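Local atomic coordinates of aminopeptidase YwaD (Bacillus subtilis, PDB entry 6HC6), a protein that cleaves single amino acids from the N termini of peptides, with arginine, lysine and leucine among its preferred residues, using two zinc ions per subunit. Residues Tyr246-His250 with Ser371-Phe376; Met273-Leu277 with Val422-Val426; Asn319-Val325 with Asp382-Trp388; Thr366-Ser370 with Ser448-Glu452. All blocks are in the same frame, centred on the assembly; numbering follows the deposited sequence.

Interaction 1 (Tyr246-His250 with Ser371-Phe376). With ZN (zinc ion), chain D.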
loop_
_atom_site.group_PDB
_atom_site.type_symbol
_atom_site.label_atom_id
_atom_site.label_comp_id
_atom_site.label_asym_id
_atom_site.label_seq_id
_atom_site.Cartn_x
_atom_site.Cartn_y
_atom_site.Cartn_z
ATOM N N TYR A 246 -12.921 11.918 6.689
ATOM C CA TYR A 246 -11.781 11.054 6.948
ATOM C C TYR A 246 -10.564 11.554 6.175
ATOM O O TYR A 246 -10.648 11.767 4.965
ATOM C CB TYR A 246 -12.088 9.606 6.537
ATOM C CG TYR A 246 -13.343 9.011 7.158
ATOM C CD1 TYR A 246 -13.271 8.235 8.312
ATOM C CD2 TYR A 246 -14.583 9.180 6.559
ATOM C CE1 TYR A 246 -14.386 7.670 8.859
ATOM C CE2 TYR A 246 -15.712 8.607 7.099
ATOM C CZ TYR A 246 -15.606 7.857 8.255
ATOM O OH TYR A 246 -16.716 7.288 8.821
ATOM N N VAL A 247 -9.441 11.736 6.866
ATOM C CA VAL A 247 -8.165 12.073 6.234
ATOM C C VAL A 247 -7.208 10.941 6.569
ATOM O O VAL A 247 -6.952 10.679 7.754
ATOM C CB VAL A 247 -7.609 13.424 6.717
ATOM C CG1 VAL A 247 -6.333 13.772 5.931
ATOM C CG2 VAL A 247 -8.651 14.513 6.556
ATOM N N THR A 248 -6.733 10.226 5.542
ATOM C CA THR A 248 -6.160 8.909 5.782
ATOM C C THR A 248 -4.904 8.681 4.951
ATOM O O THR A 248 -4.696 9.282 3.890
ATOM C CB THR A 248 -7.170 7.781 5.513
ATOM O OG1 THR A 248 -7.473 7.711 4.115
ATOM C CG2 THR A 248 -8.478 7.988 6.306
ATOM N N ALA A 249 -4.070 7.776 5.454
ATOM C CA ALA A 249 -2.815 7.421 4.797
ATOM C C ALA A 249 -2.311 6.123 5.411
ATOM O O ALA A 249 -2.427 5.944 6.618
ATOM C CB ALA A 249 -1.777 8.530 4.998
ATOM N N HIS A 250 -1.754 5.232 4.598
ATOM C CA HIS A 250 -1.202 3.999 5.153
ATOM C C HIS A 250 0.250 4.205 5.560
ATOM O O HIS A 250 1.001 4.919 4.896
ATOM C CB HIS A 250 -1.356 2.825 4.179
ATOM C CG HIS A 250 -0.420 2.830 2.998
ATOM N ND1 HIS A 250 0.802 2.189 3.013
ATOM C CD2 HIS A 250 -0.584 3.282 1.731
ATOM C CE1 HIS A 250 1.388 2.311 1.835
ATOM N NE2 HIS A 250 0.553 2.942 1.022
ATOM N N SER A 371 -5.604 1.711 -3.148
ATOM C CA SER A 371 -5.192 2.358 -1.907
ATOM C C SER A 371 -6.408 2.440 -1.002
ATOM O O SER A 371 -7.484 1.940 -1.334
ATOM C CB SER A 371 -4.575 3.741 -2.142
ATOM O OG SER A 371 -3.909 4.153 -0.948
ATOM N N ASP A 372 -6.235 3.081 0.146
ATOM C CA ASP A 372 -7.205 2.951 1.220
ATOM C C ASP A 372 -8.493 3.731 0.988
ATOM O O ASP A 372 -9.421 3.601 1.786
ATOM C CB ASP A 372 -6.550 3.375 2.534
ATOM C CG ASP A 372 -5.466 2.407 2.960
ATOM O OD1 ASP A 372 -4.338 2.873 3.177
ATOM O OD2 ASP A 372 -5.744 1.184 3.084
ATOM N N HIS A 373 -8.592 4.512 -0.085
ATOM C CA HIS A 373 -9.883 5.094 -0.420
ATOM C C HIS A 373 -10.871 4.041 -0.901
ATOM O O HIS A 373 -12.074 4.306 -0.924
ATOM C CB HIS A 373 -9.718 6.157 -1.505
ATOM C CG HIS A 373 -9.184 5.621 -2.797
ATOM N ND1 HIS A 373 -7.977 4.959 -2.890
ATOM C CD2 HIS A 373 -9.690 5.657 -4.053
ATOM C CE1 HIS A 373 -7.766 4.610 -4.146
ATOM N NE2 HIS A 373 -8.794 5.017 -4.871
ATOM N N VAL A 374 -10.396 2.861 -1.281
ATOM C CA VAL A 374 -11.260 1.910 -1.977
ATOM C C VAL A 374 -12.314 1.356 -1.024
ATOM O O VAL A 374 -13.485 1.296 -1.407
ATOM C CB VAL A 374 -10.444 0.786 -2.639
ATOM C CG1 VAL A 374 -11.367 -0.325 -3.140
ATOM C CG2 VAL A 374 -9.618 1.345 -3.796
ATOM N N PRO A 375 -11.979 0.922 0.200
ATOM C CA PRO A 375 -13.054 0.451 1.096
ATOM C C PRO A 375 -14.094 1.516 1.397
ATOM O O PRO A 375 -15.277 1.186 1.579
ATOM C CB PRO A 375 -12.287 0.028 2.360
ATOM C CG PRO A 375 -10.958 -0.366 1.853
ATOM C CD PRO A 375 -10.652 0.606 0.747
ATOM N N PHE A 376 -13.693 2.786 1.469
ATOM C CA PHE A 376 -14.675 3.852 1.653
ATOM C C PHE A 376 -15.612 3.921 0.461
ATOM O O PHE A 376 -16.835 3.992 0.620
ATOM C CB PHE A 376 -13.965 5.189 1.866
ATOM C CG PHE A 376 -13.329 5.315 3.215
ATOM C CD1 PHE A 376 -14.071 5.764 4.306
ATOM C CD2 PHE A 376 -12.007 4.944 3.406
ATOM C CE1 PHE A 376 -13.495 5.873 5.556
ATOM C CE2 PHE A 376 -11.420 5.041 4.662
ATOM C CZ PHE A 376 -12.169 5.518 5.742
HETATM ZN ZN ZN D . 0.804 3.314 -1.094
HETATM O O HOH W 1 -3.409 5.156 2.175
HETATM O O HOH W 2 0.627 3.162 -3.078
HETATM O O HOH W 3 0.799 1.266 -1.378
#
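Phe376 drives an edge of its ring into a face of Tyr246, an edge-to-face pair with planes inclined at 52°. CE1 is the probing atom: it sits over the centre of the tyrosine ring, 3.5 Å from Tyr246 CG, while CZ beside it reaches toward Thr248 CG2. The phenol end of Tyr246 runs on past this contact to a hydrogen bond with Ser316.

Further along the strand, at its C-terminal end, His250 can be followed outward. Its CB lies 3.1 Å from Asp372 OD1. CG stands between the backbone N and the carbonyl carbon (chi1 74°), which sends the ring toward the metal. CD2 has Ser371 OG 4.4 Å away at the ring edge, ND1 is hydrogen-bonded to Asp252, and NE2 binds zinc at 2.2 Å. This is the co-catalytic metal centre of the M28 aminopeptidases, built at the end of a parallel strand, where Asp262 and Asp323 join His250 on the same ion.

No direct hydrogen bond joins the two segments. A water donates to Asp372 OD1 at 2.7 Å and weakly to Ser371 OG, whose main partner is Asp323, and weakly accepts from His250 N. Asp372 OD2 is held by Ser301.

Interaction 2 (Met273-Leu277 with Val422-Val426). With ACT (acetate ion), chain G.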
loop_
_atom_site.group_PDB
_atom_site.type_symbol
_atom_site.label_atom_id
_atom_site.label_comp_id
_atom_site.label_asym_id
_atom_site.label_seq_id
_atom_site.Cartn_x
_atom_site.Cartn_y
_atom_site.Cartn_z
ATOM N N MET A 273 -1.312 18.030 8.270
ATOM C CA MET A 273 -2.626 18.635 8.087
ATOM C C MET A 273 -3.405 18.633 9.394
ATOM O O MET A 273 -4.088 19.613 9.721
ATOM C CB MET A 273 -3.414 17.909 6.997
ATOM C CG MET A 273 -4.726 18.613 6.653
ATOM S SD MET A 273 -5.839 17.531 5.731
ATOM C CE MET A 273 -4.654 16.767 4.576
ATOM N N ALA A 274 -3.306 17.543 10.162
ATOM C CA ALA A 274 -3.954 17.509 11.472
ATOM C C ALA A 274 -3.427 18.615 12.379
ATOM O O ALA A 274 -4.192 19.225 13.137
ATOM C CB ALA A 274 -3.747 16.141 12.114
ATOM N N ARG A 275 -2.121 18.885 12.326
ATOM C CA ARG A 275 -1.578 19.999 13.096
ATOM C C ARG A 275 -2.170 21.324 12.642
ATOM O O ARG A 275 -2.525 22.173 13.471
ATOM C CB ARG A 275 -0.051 20.042 12.986
ATOM C CG ARG A 275 0.562 21.076 13.940
ATOM C CD ARG A 275 2.013 21.393 13.622
ATOM N NE ARG A 275 2.173 22.073 12.331
ATOM C CZ ARG A 275 2.040 23.382 12.141
ATOM N NH1 ARG A 275 1.736 24.191 13.158
ATOM N NH2 ARG A 275 2.208 23.888 10.923
ATOM N N VAL A 276 -2.282 21.526 11.328
ATOM C CA VAL A 276 -2.833 22.782 10.827
ATOM C C VAL A 276 -4.300 22.925 11.217
ATOM O O VAL A 276 -4.745 24.000 11.633
ATOM C CB VAL A 276 -2.661 22.879 9.300
ATOM C CG1 VAL A 276 -3.381 24.132 8.789
ATOM C CG2 VAL A 276 -1.191 22.942 8.957
ATOM N N LEU A 277 -5.077 21.856 11.043
ATOM C CA LEU A 277 -6.516 21.904 11.267
ATOM C C LEU A 277 -6.887 21.859 12.740
ATOM O O LEU A 277 -8.057 22.087 13.072
ATOM C CB LEU A 277 -7.186 20.748 10.527
ATOM C CG LEU A 277 -6.987 20.833 9.017
ATOM C CD1 LEU A 277 -7.618 19.641 8.345
ATOM C CD2 LEU A 277 -7.601 22.125 8.520
ATOM N N VAL A 422 -4.246 19.630 -0.569
ATOM C CA VAL A 422 -5.203 18.794 0.150
ATOM C C VAL A 422 -5.651 19.473 1.439
ATOM O O VAL A 422 -6.799 19.295 1.880
ATOM C CB VAL A 422 -4.611 17.397 0.417
ATOM C CG1 VAL A 422 -5.674 16.482 1.001
ATOM C CG2 VAL A 422 -4.032 16.797 -0.871
ATOM N N THR A 423 -4.776 20.271 2.064
ATOM C CA THR A 423 -5.215 21.008 3.252
ATOM C C THR A 423 -6.312 22.003 2.897
ATOM O O THR A 423 -7.304 22.139 3.625
ATOM C CB THR A 423 -4.035 21.723 3.916
ATOM O OG1 THR A 423 -3.122 20.747 4.432
ATOM C CG2 THR A 423 -4.513 22.595 5.070
ATOM N N ALA A 424 -6.161 22.696 1.768
ATOM C CA ALA A 424 -7.194 23.629 1.345
ATOM C C ALA A 424 -8.462 22.895 0.942
ATOM O O ALA A 424 -9.567 23.411 1.141
ATOM C CB ALA A 424 -6.691 24.497 0.192
ATOM N N ALA A 425 -8.322 21.713 0.343
ATOM C CA ALA A 425 -9.488 20.930 -0.053
ATOM C C ALA A 425 -10.265 20.453 1.168
ATOM O O ALA A 425 -11.495 20.544 1.211
ATOM C CB ALA A 425 -9.056 19.734 -0.906
ATOM N N VAL A 426 -9.559 19.915 2.161
ATOM C CA VAL A 426 -10.226 19.499 3.389
ATOM C C VAL A 426 -10.829 20.706 4.092
ATOM O O VAL A 426 -11.955 20.646 4.603
ATOM C CB VAL A 426 -9.243 18.731 4.291
ATOM C CG1 VAL A 426 -9.884 18.424 5.657
ATOM C CG2 VAL A 426 -8.813 17.445 3.610
HETATM C C ACT G . 2.228 24.480 16.510
HETATM O O ACT G . 1.245 24.406 15.727
HETATM O OXT ACT G . 3.033 25.441 16.679
HETATM C CH3 ACT G . 2.492 23.226 17.391
#
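Met273 reaches across from one helix to lie among Val422, Thr423 and Val426 of the other. CG stands opposite the backbone N (chi1 -173°) and the chain stays extended as far as SD, then bends at chi3 (-43°). This carries SD to 3.7 Å from Val426 CG2 and turns CE toward CG1 in one of the two modelled positions of Val422. Leu277 CD1 meets Val426 CG1 at 3.7 Å, so Val426 presents one methyl to each neighbour. The short helical segments cross at -47° with their axes 10.6 Å apart, and both helices pack on one side of the central sheet of the M28 domain, where Leu322 lies under Met273 and Phe320 under Val426.

Away from the sheet the fit slackens. Val276 CG1 comes only to 4.2 Å from Thr423 CG2, and Leu41 and Phe43 lie against this part. Arg275 turns from the partner helix, pairs with Glu272 and gives a hydrogen bond from NH1 to an acetate that most likely came with the crystallisation medium.

Thr423 OG1 touches Met273 CG at 3.5 Å, but its hydrogen bond goes to Gly419 O in its own helix. With that polar atom satisfied internally, the joint between 273-277 and 422-426 rests on dispersion and hydrophobic burial.

Interaction 3 (Asn319-Val325 with Asp382-Trp388). With ZN (zinc ion), chain D.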
loop_
_atom_site.group_PDB
_atom_site.type_symbol
_atom_site.label_atom_id
_atom_site.label_comp_id
_atom_site.label_asym_id
_atom_site.label_seq_id
_atom_site.Cartn_x
_atom_site.Cartn_y
_atom_site.Cartn_z
ATOM N N ASN A 319 -13.800 10.975 2.232
ATOM C CA ASN A 319 -12.490 10.443 2.603
ATOM C C ASN A 319 -11.443 11.031 1.664
ATOM O O ASN A 319 -11.520 10.829 0.448
ATOM C CB ASN A 319 -12.471 8.906 2.518
ATOM C CG ASN A 319 -11.061 8.340 2.476
ATOM O OD1 ASN A 319 -10.719 7.559 1.588
ATOM N ND2 ASN A 319 -10.234 8.744 3.434
ATOM N N PHE A 320 -10.476 11.761 2.221
ATOM C CA PHE A 320 -9.295 12.217 1.485
ATOM C C PHE A 320 -8.149 11.280 1.841
ATOM O O PHE A 320 -7.649 11.322 2.971
ATOM C CB PHE A 320 -8.906 13.644 1.878
ATOM C CG PHE A 320 -9.927 14.677 1.565
ATOM C CD1 PHE A 320 -11.029 14.850 2.387
ATOM C CD2 PHE A 320 -9.768 15.511 0.457
ATOM C CE1 PHE A 320 -11.980 15.828 2.108
ATOM C CE2 PHE A 320 -10.712 16.493 0.180
ATOM C CZ PHE A 320 -11.813 16.643 0.996
ATOM N N ASN A 321 -7.730 10.436 0.899
ATOM C CA ASN A 321 -6.649 9.493 1.155
ATOM C C ASN A 321 -5.375 9.999 0.486
ATOM O O ASN A 321 -5.402 10.399 -0.680
ATOM C CB ASN A 321 -7.002 8.090 0.648
ATOM C CG ASN A 321 -5.940 7.055 1.017
ATOM O OD1 ASN A 321 -5.793 6.691 2.182
ATOM N ND2 ASN A 321 -5.201 6.589 0.032
ATOM N N LEU A 322 -4.267 9.990 1.231
ATOM C CA LEU A 322 -2.973 10.482 0.760
ATOM C C LEU A 322 -2.009 9.311 0.617
ATOM O O LEU A 322 -1.669 8.668 1.611
ATOM C CB LEU A 322 -2.410 11.503 1.748
ATOM C CG LEU A 322 -3.455 12.550 2.147
ATOM C CD1 LEU A 322 -2.968 13.416 3.289
ATOM C CD2 LEU A 322 -3.766 13.392 0.938
ATOM N N ASP A 323 -1.550 9.039 -0.604
ATOM C CA ASP A 323 -0.659 7.894 -0.821
ATOM C C ASP A 323 0.280 8.247 -1.966
ATOM O O ASP A 323 -0.140 8.242 -3.125
ATOM C CB ASP A 323 -1.467 6.620 -1.118
ATOM C CG ASP A 323 -0.626 5.341 -1.117
ATOM O OD1 ASP A 323 0.602 5.408 -1.042
ATOM O OD2 ASP A 323 -1.207 4.228 -1.187
ATOM N N MET A 324 1.514 8.548 -1.621
ATOM C CA MET A 324 2.594 8.895 -2.540
ATOM C C MET A 324 2.502 10.348 -2.971
ATOM O O MET A 324 2.242 10.629 -4.082
ATOM C CB MET A 324 2.679 7.910 -3.708
ATOM C CG MET A 324 3.235 6.572 -3.310
ATOM S SD MET A 324 3.198 5.242 -4.509
ATOM C CE MET A 324 4.265 5.918 -5.765
ATOM N N VAL A 325 2.796 11.208 -2.038
ATOM C CA VAL A 325 2.604 12.624 -2.299
ATOM C C VAL A 325 3.899 13.415 -2.131
ATOM O O VAL A 325 3.855 14.619 -1.969
ATOM C CB VAL A 325 1.488 13.199 -1.404
ATOM C CG1 VAL A 325 0.124 12.687 -1.866
ATOM C CG2 VAL A 325 1.744 12.853 0.065
ATOM N N ASP A 382 -18.010 9.022 -0.569
ATOM C CA ASP A 382 -17.148 9.741 -1.508
ATOM C C ASP A 382 -15.696 9.670 -1.056
ATOM O O ASP A 382 -15.369 10.064 0.063
ATOM C CB ASP A 382 -17.576 11.206 -1.585
ATOM C CG ASP A 382 -18.941 11.396 -2.201
ATOM O OD1 ASP A 382 -19.907 10.774 -1.717
ATOM O OD2 ASP A 382 -19.048 12.221 -3.131
ATOM N N SER A 383 -14.805 9.199 -1.929
ATOM C CA SER A 383 -13.410 9.068 -1.530
ATOM C C SER A 383 -12.521 9.238 -2.746
ATOM O O SER A 383 -12.949 9.032 -3.882
ATOM C CB SER A 383 -13.111 7.705 -0.904
ATOM O OG SER A 383 -13.174 6.685 -1.885
ATOM N N ALA A 384 -11.275 9.577 -2.496
ATOM C CA ALA A 384 -10.278 9.652 -3.529
ATOM C C ALA A 384 -8.890 9.508 -2.932
ATOM O O ALA A 384 -8.690 9.713 -1.798
ATOM C CB ALA A 384 -10.345 10.940 -4.270
ATOM N N ASN A 385 -7.956 9.178 -3.797
ATOM C CA ASN A 385 -6.565 9.037 -3.442
ATOM C C ASN A 385 -5.711 10.079 -4.170
ATOM O O ASN A 385 -5.832 10.175 -5.312
ATOM C CB ASN A 385 -6.084 7.649 -3.803
ATOM C CG ASN A 385 -4.661 7.423 -3.429
ATOM O OD1 ASN A 385 -4.217 7.845 -2.436
ATOM N ND2 ASN A 385 -3.963 6.749 -4.282
ATOM N N PHE A 386 -4.889 10.823 -3.461
ATOM C CA PHE A 386 -4.032 11.833 -4.008
ATOM C C PHE A 386 -2.613 11.263 -4.204
ATOM O O PHE A 386 -2.056 10.753 -3.303
ATOM C CB PHE A 386 -3.979 13.054 -3.110
ATOM C CG PHE A 386 -5.290 13.764 -2.949
ATOM C CD1 PHE A 386 -6.235 13.283 -2.110
ATOM C CD2 PHE A 386 -5.569 14.900 -3.633
ATOM C CE1 PHE A 386 -7.437 13.907 -1.951
ATOM C CE2 PHE A 386 -6.763 15.536 -3.489
ATOM C CZ PHE A 386 -7.691 15.055 -2.639
ATOM N N ILE A 387 -2.047 11.475 -5.380
ATOM C CA ILE A 387 -0.740 10.896 -5.708
ATOM C C ILE A 387 -0.131 11.685 -6.868
ATOM O O ILE A 387 -0.843 12.104 -7.788
ATOM C CB ILE A 387 -0.891 9.389 -6.032
ATOM C CG1 ILE A 387 0.434 8.768 -6.486
ATOM C CG2 ILE A 387 -1.965 9.177 -7.077
ATOM C CD1 ILE A 387 0.357 7.249 -6.609
ATOM N N TRP A 388 1.189 11.905 -6.818
ATOM C CA TRP A 388 1.856 12.562 -7.938
ATOM C C TRP A 388 2.082 11.565 -9.063
ATOM O O TRP A 388 2.321 10.377 -8.827
ATOM C CB TRP A 388 3.213 13.160 -7.548
ATOM C CG TRP A 388 3.179 14.295 -6.586
ATOM C CD1 TRP A 388 3.484 14.246 -5.244
ATOM C CD2 TRP A 388 2.854 15.656 -6.874
ATOM N NE1 TRP A 388 3.350 15.503 -4.684
ATOM C CE2 TRP A 388 2.965 16.382 -5.665
ATOM C CE3 TRP A 388 2.473 16.333 -8.036
ATOM C CZ2 TRP A 388 2.712 17.752 -5.593
ATOM C CZ3 TRP A 388 2.223 17.697 -7.961
ATOM C CH2 TRP A 388 2.342 18.387 -6.750
HETATM ZN ZN ZN D . 0.804 3.314 -1.094
HETATM O O HOH W 2 0.627 3.162 -3.078
HETATM O O HOH W 3 0.799 1.266 -1.378
#
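Asp323 grips a zinc ion with both carboxylate oxygens, OD1 at 2.1 Å and OD2 at 2.2 Å, while its backbone N donates to Phe386 O of the neighbouring strand. Ser371 hydrogen-bonds OD2, so this oxygen has a second partner besides the metal. The ladder behind it is regular: Asn319 N to Asp382 O, Ala384 N to Asn319 O, Asn321 N to Ala384 O and Phe386 N to Asn321 O, the last at 2.9 Å and nearly straight (162°).

A side-chain bond runs beside the ladder from Asn321 ND2 to Asn385 OD1, 2.9 Å long. The donor lies above the carbonyl plane and the two amides are turned 44° apart, while Asn321 OD1 is engaged by Thr248. Such parallel pairing in the middle of a mixed sheet, with metal ligands at the C-terminal ends of strands, is characteristic of the zinc exopeptidase fold of the M28 family.

Past Leu322 the first segment leaves the strand, yet pairing persists: Trp388 N donates to Met324 O, and the indole NE1 makes a weak bond to Val325 O at 2.9 Å.

Packing spreads from this framework. On the face bearing Phe320, Leu322 and Phe386, the two phenylalanines run side by side, Phe386 CE1 lying at the edge of the Phe320 ring, 3.7 Å from CD2. Leu322 CD2 approaches Phe386 CD1 obliquely. Val347 of helix 346-358 packs on both phenylalanines. Beyond the strand end, Met324 CB rests 3.7 Å from Ile387 CG1, the two side chains pointing the same way, and Met324 also touches Tyr400 and Glu397.

Interaction 4 (Thr366-Ser370 with Ser448-Glu452). With ZN (zinc ion), chain E.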
loop_
_atom_site.group_PDB
_atom_site.type_symbol
_atom_site.label_atom_id
_atom_site.label_comp_id
_atom_site.label_asym_id
_atom_site.label_seq_id
_atom_site.Cartn_x
_atom_site.Cartn_y
_atom_site.Cartn_z
ATOM N N THR A 366 -8.782 11.293 -12.211
ATOM C CA THR A 366 -8.571 10.098 -13.007
ATOM C C THR A 366 -9.114 8.891 -12.251
ATOM O O THR A 366 -9.527 8.991 -11.094
ATOM C CB THR A 366 -7.091 9.942 -13.339
ATOM O OG1 THR A 366 -6.935 8.941 -14.349
ATOM C CG2 THR A 366 -6.309 9.559 -12.067
ATOM N N GLN A 367 -9.148 7.749 -12.928
ATOM C CA GLN A 367 -9.557 6.508 -12.285
ATOM C C GLN A 367 -8.348 5.841 -11.643
ATOM O O GLN A 367 -7.258 5.806 -12.221
ATOM C CB GLN A 367 -10.213 5.558 -13.293
ATOM C CG GLN A 367 -10.904 4.336 -12.664
ATOM C CD GLN A 367 -9.929 3.227 -12.275
ATOM O OE1 GLN A 367 -8.868 3.074 -12.887
ATOM N NE2 GLN A 367 -10.285 2.455 -11.250
ATOM N N GLY A 368 -8.549 5.300 -10.446
ATOM C CA GLY A 368 -7.518 4.496 -9.827
ATOM C C GLY A 368 -8.009 3.908 -8.525
ATOM O O GLY A 368 -8.802 4.539 -7.817
ATOM N N GLY A 369 -7.570 2.692 -8.217
ATOM C CA GLY A 369 -7.874 2.099 -6.932
ATOM C C GLY A 369 -6.599 1.758 -6.189
ATOM O O GLY A 369 -5.667 2.560 -6.176
ATOM N N SER A 370 -6.557 0.588 -5.551
ATOM C CA SER A 370 -5.340 0.057 -4.927
ATOM C C SER A 370 -4.753 0.992 -3.870
ATOM O O SER A 370 -3.536 1.060 -3.691
ATOM C CB SER A 370 -4.291 -0.280 -5.990
ATOM O OG SER A 370 -4.854 -1.165 -6.941
ATOM N N SER A 448 -7.678 -6.059 -9.268
ATOM C CA SER A 448 -6.666 -5.118 -9.735
ATOM C C SER A 448 -6.912 -3.699 -9.246
ATOM O O SER A 448 -6.023 -2.850 -9.390
ATOM C CB SER A 448 -6.572 -5.135 -11.264
ATOM O OG SER A 448 -7.646 -4.430 -11.852
ATOM N N ASP A 449 -8.080 -3.421 -8.666
ATOM C CA ASP A 449 -8.320 -2.158 -7.988
ATOM C C ASP A 449 -8.154 -2.263 -6.478
ATOM O O ASP A 449 -8.362 -1.274 -5.775
ATOM C CB ASP A 449 -9.715 -1.630 -8.325
ATOM C CG ASP A 449 -9.786 -1.035 -9.724
ATOM O OD1 ASP A 449 -8.795 -0.407 -10.165
ATOM O OD2 ASP A 449 -10.831 -1.204 -10.384
ATOM N N ILE A 450 -7.779 -3.429 -5.962
ATOM C CA ILE A 450 -7.524 -3.611 -4.539
ATOM C C ILE A 450 -6.038 -3.774 -4.267
ATOM O O ILE A 450 -5.474 -3.104 -3.401
ATOM C CB ILE A 450 -8.318 -4.808 -3.977
ATOM C CG1 ILE A 450 -9.815 -4.506 -4.028
ATOM C CG2 ILE A 450 -7.856 -5.094 -2.541
ATOM C CD1 ILE A 450 -10.680 -5.690 -3.741
ATOM N N PHE A 451 -5.387 -4.664 -5.004
ATOM C CA PHE A 451 -4.011 -5.042 -4.736
ATOM C C PHE A 451 -3.045 -4.284 -5.644
ATOM O O PHE A 451 -3.429 -3.719 -6.670
ATOM C CB PHE A 451 -3.842 -6.551 -4.913
ATOM C CG PHE A 451 -4.758 -7.360 -4.048
ATOM C CD1 PHE A 451 -6.007 -7.742 -4.502
ATOM C CD2 PHE A 451 -4.377 -7.712 -2.759
ATOM C CE1 PHE A 451 -6.858 -8.476 -3.699
ATOM C CE2 PHE A 451 -5.233 -8.439 -1.947
ATOM C CZ PHE A 451 -6.470 -8.818 -2.418
ATOM N N GLU A 452 -1.778 -4.270 -5.230
ATOM C CA GLU A 452 -0.671 -3.749 -6.017
ATOM C C GLU A 452 0.204 -4.912 -6.462
ATOM O O GLU A 452 0.342 -5.903 -5.738
ATOM C CB GLU A 452 0.159 -2.744 -5.208
ATOM C CG GLU A 452 -0.692 -1.586 -4.676
ATOM C CD GLU A 452 0.036 -0.673 -3.699
ATOM O OE1 GLU A 452 1.283 -0.532 -3.777
ATOM O OE2 GLU A 452 -0.660 -0.055 -2.863
HETATM ZN ZN ZN E . 2.700 0.228 -2.168
HETATM O O HOH W 4 -6.107 0.558 -9.239
HETATM O O HOH W 3 0.799 1.266 -1.378
#
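Gly369 and Ser370 run close against the backbone of Asp449 and Ile450, with CA atoms little more than 4 Å apart. Neither partner is regular secondary structure here. Ser370 N donates to Asp449 O over a short 2.6 Å, from above the carbonyl plane, and Ser370 CA makes a CA-H...O contact with Ile450 O. Ser370 has positive phi and psi (58°, 34°), a left-handed helical backbone conformation. Gly369 CA makes a CA-H...O contact of 3.6 Å with Asp449 O.

The hydroxyl of Ser370 adds a second bond between the segments, OG donating to Phe451 O at 2.9 Å. A water adds a further link, accepting from Gly369 N and donating to Ser370 OG and Asp449 OD1. Toward solvent, Gln367 NE2 reaches Asp449 OD1 in a weak, long bond of 3.4 Å; the stronger partner of NE2 is Leu340 O.

Glu452 extends beyond CG to bring OE1 to 2.3 Å from the second zinc, which Asp262, Glu295 and His401 also bind. OE2 accepts from a zinc-bound water at 2.5 Å, and Tyr400 holds OE1.

The C-terminal tail, well after helix 412-430, thus folds back on the loop joining edge strand 363-367 to helix 373-378 and delivers a metal ligand.

From the N terminus, strand 244-250 supplies the first half of interaction 1, and helix 260-277, next in the chain, the first half of interaction 2. Strand 316-322 then opens interaction 3 and strand 363-367 interaction 4. Interaction 1 closes first, at 371-376, followed by interaction 3 at 382-388, which is nested wholly within the loop closed by interaction 2 at 422-426; the tail at 448-452 closes interaction 4 last. All other pairs cross. Interactions 1 and 3 share a zinc ion and neighbouring strands of one sheet, interaction 2 covers that sheet through Phe320 and Leu322, and a zinc-bound water links interactions 1, 3 and 4.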